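Local coordinates for Alpha/beta hydrolase fold protein (Nakamurella multipartita, PDB 4Y7D) that probably acts as a hydrolase of the alpha/beta hydrolase fold, with a substrate that is not established, at residues A[137-142]-A[222-227]. Residues are numbered along the deposited sequence; the frame is centred on the assembly and turned at random.
Sequences YHFDGE and NDMDQF
A Met-aromatic contact beside a backbone junction joins Phe139 and Tyr137 to Met224 and Phe227, where the chain leaving sheet strand 124-130 toward the helical insertion of this alpha/beta hydrolase passes the end of helix 217-227. It illustrates how an extended segment can be fixed to a helix by one direct and one water-bridged main-chain link, together with the side chain of Met224. Tyr137 N donates to Phe227 O, with 3.0 Å between N and O. The bond is nearly straight at the hydrogen (170°), although the donor stands well above the carbonyl plane. One water extends this junction: it donates to Tyr137 O at 2.8 Å and to Met224 O at 2.7 Å, and weakly accepts from Phe139 N.

Met224, a selenomethionine here, turns at its first two torsions (chi1 -64°, chi2 -60°), which carry its selenium obliquely to the Phe139 ring, 4.1 Å from the centroid. The same SE meets the edge of Tyr137, lying 4.2 Å from CE2. Farther along that edge, Tyr137 CD2 touches Phe227 CB. Both rings have a second conformer, and these contacts hold for the one described. Phe220, one turn before Met224, meets Phe139 edge-to-face.

Tyr137 O and Phe227 O lie close together as two acceptors, and the water's donation to Tyr137 O probably eases their repulsion. The direct and bridged bonds thus fix the backbone spacing, while SE, in the place of the natural sulfur, adds apolar contact with both rings.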
loop_
_atom_site.group_PDB
_atom_site.type_symbol
_atom_site.label_atom_id
_atom_site.label_comp_id
_atom_site.label_asym_id
_atom_site.label_seq_id
_atom_site.Cartn_x
_atom_site.Cartn_y
_atom_site.Cartn_z
ATOM N N TYR A 137 -1.293 -15.407 -4.111
ATOM C CA TYR A 137 -0.858 -14.604 -5.246
ATOM C C TYR A 137 0.493 -15.056 -5.694
ATOM O O TYR A 137 1.377 -15.295 -4.863
ATOM C CB TYR A 137 -0.793 -13.127 -4.901
ATOM C CG TYR A 137 0.069 -12.310 -5.857
ATOM C CD1 TYR A 137 -0.482 -11.696 -6.979
ATOM C CD2 TYR A 137 1.431 -12.161 -5.636
ATOM C CE1 TYR A 137 0.305 -10.952 -7.869
ATOM C CE2 TYR A 137 2.233 -11.427 -6.511
ATOM C CZ TYR A 137 1.665 -10.810 -7.612
ATOM O OH TYR A 137 2.480 -10.098 -8.457
ATOM N N HIS A 138 0.653 -15.194 -7.016
ATOM C CA HIS A 138 1.952 -15.570 -7.626
ATOM C C HIS A 138 2.523 -14.443 -8.498
ATOM O O HIS A 138 1.854 -13.916 -9.387
ATOM C CB HIS A 138 1.761 -16.796 -8.455
ATOM C CG HIS A 138 1.451 -17.995 -7.636
ATOM N ND1 HIS A 138 2.407 -18.635 -6.886
ATOM C CD2 HIS A 138 0.283 -18.631 -7.397
ATOM C CE1 HIS A 138 1.847 -19.660 -6.271
ATOM N NE2 HIS A 138 0.553 -19.658 -6.544
ATOM N N PHE A 139 3.720 -14.025 -8.136
ATOM C CA PHE A 139 4.463 -12.979 -8.842
ATOM C C PHE A 139 4.970 -13.539 -10.168
ATOM O O PHE A 139 5.536 -14.606 -10.199
ATOM C CB PHE A 139 5.632 -12.558 -7.938
ATOM C CG PHE A 139 6.651 -11.624 -8.559
ATOM C CD1 PHE A 139 6.274 -10.423 -9.143
ATOM C CD2 PHE A 139 8.030 -11.933 -8.484
ATOM C CE1 PHE A 139 7.241 -9.560 -9.661
ATOM C CE2 PHE A 139 8.987 -11.077 -8.996
ATOM C CZ PHE A 139 8.583 -9.885 -9.583
ATOM N N ASP A 140 4.727 -12.820 -11.255
ATOM C CA ASP A 140 5.409 -13.104 -12.519
ATOM C C ASP A 140 6.741 -12.339 -12.470
ATOM O O ASP A 140 6.761 -11.106 -12.265
ATOM C CB ASP A 140 4.558 -12.759 -13.775
ATOM C CG ASP A 140 3.604 -11.577 -13.569
ATOM O OD1 ASP A 140 4.034 -10.530 -13.039
ATOM O OD2 ASP A 140 2.425 -11.704 -13.970
ATOM N N GLY A 141 7.840 -13.059 -12.598
ATOM C CA GLY A 141 9.128 -12.431 -12.527
ATOM C C GLY A 141 9.287 -11.330 -13.562
ATOM O O GLY A 141 8.372 -10.982 -14.334
ATOM N N GLU A 142 10.480 -10.776 -13.563
ATOM C CA GLU A 142 10.825 -9.702 -14.472
ATOM C C GLU A 142 11.938 -10.263 -15.327
ATOM O O GLU A 142 12.774 -11.035 -14.837
ATOM C CB GLU A 142 11.300 -8.476 -13.673
ATOM C CG GLU A 142 10.193 -7.806 -12.838
ATOM C CD GLU A 142 10.645 -7.374 -11.433
ATOM O OE1 GLU A 142 11.669 -7.887 -10.956
ATOM O OE2 GLU A 142 9.963 -6.536 -10.797
ATOM N N ASN A 222 10.659 -12.128 0.864
ATOM C CA ASN A 222 9.783 -12.714 1.864
ATOM C C ASN A 222 8.292 -12.603 1.461
ATOM O O ASN A 222 7.517 -13.558 1.552
ATOM C CB ASN A 222 9.977 -12.027 3.215
ATOM C CG ASN A 222 9.093 -12.645 4.267
ATOM O OD1 ASN A 222 9.199 -13.835 4.504
ATOM N ND2 ASN A 222 8.215 -11.890 4.859
ATOM N N ASP A 223 7.899 -11.433 0.999
ATOM C CA ASP A 223 6.495 -11.214 0.580
ATOM C C ASP A 223 6.155 -12.152 -0.599
ATOM O O ASP A 223 5.097 -12.795 -0.640
ATOM C CB ASP A 223 6.246 -9.777 0.139
ATOM C CG ASP A 223 6.218 -8.766 1.248
ATOM O OD1 ASP A 223 6.150 -9.122 2.448
ATOM O OD2 ASP A 223 6.263 -7.547 0.892
HETATM N N MSE A 224 7.059 -12.251 -1.551
HETATM C CA MSE A 224 6.764 -13.108 -2.729
HETATM C C MSE A 224 6.621 -14.545 -2.285
HETATM O O MSE A 224 5.761 -15.299 -2.771
HETATM C CB MSE A 224 7.833 -12.941 -3.831
HETATM C CG MSE A 224 7.812 -11.509 -4.378
HETATM SE SE MSE A 224 6.155 -10.788 -5.209
HETATM C CE MSE A 224 5.360 -9.754 -3.759
ATOM N N ASP A 225 7.464 -14.985 -1.369
ATOM C CA ASP A 225 7.378 -16.332 -0.887
ATOM C C ASP A 225 6.094 -16.571 -0.065
ATOM O O ASP A 225 5.383 -17.583 -0.256
ATOM C CB ASP A 225 8.605 -16.672 -0.052
ATOM C CG ASP A 225 8.475 -17.984 0.610
ATOM O OD1 ASP A 225 8.201 -18.958 -0.077
ATOM O OD2 ASP A 225 8.656 -18.073 1.827
ATOM N N GLN A 226 5.762 -15.622 0.811
ATOM C CA GLN A 226 4.611 -15.795 1.664
ATOM C C GLN A 226 3.312 -15.706 0.888
ATOM O O GLN A 226 2.380 -16.445 1.167
ATOM C CB GLN A 226 4.605 -14.724 2.765
ATOM C CG GLN A 226 5.664 -14.947 3.850
ATOM C CD GLN A 226 5.437 -16.247 4.564
ATOM O OE1 GLN A 226 4.324 -16.550 4.931
ATOM N NE2 GLN A 226 6.448 -17.035 4.710
ATOM N N PHE A 227 3.219 -14.780 -0.061
ATOM C CA PHE A 227 1.947 -14.619 -0.777
ATOM C C PHE A 227 1.630 -15.850 -1.611
ATOM O O PHE A 227 0.457 -16.177 -1.799
ATOM C CB PHE A 227 1.923 -13.377 -1.683
ATOM C CG PHE A 227 2.131 -12.065 -0.969
ATOM C CD1 PHE A 227 2.145 -11.978 0.402
ATOM C CD2 PHE A 227 2.293 -10.926 -1.695
ATOM C CE1 PHE A 227 2.330 -10.761 1.042
ATOM C CE2 PHE A 227 2.515 -9.710 -1.073
ATOM C CZ PHE A 227 2.539 -9.646 0.293
HETATM O O HOH W 1 4.078 -14.694 -4.854
#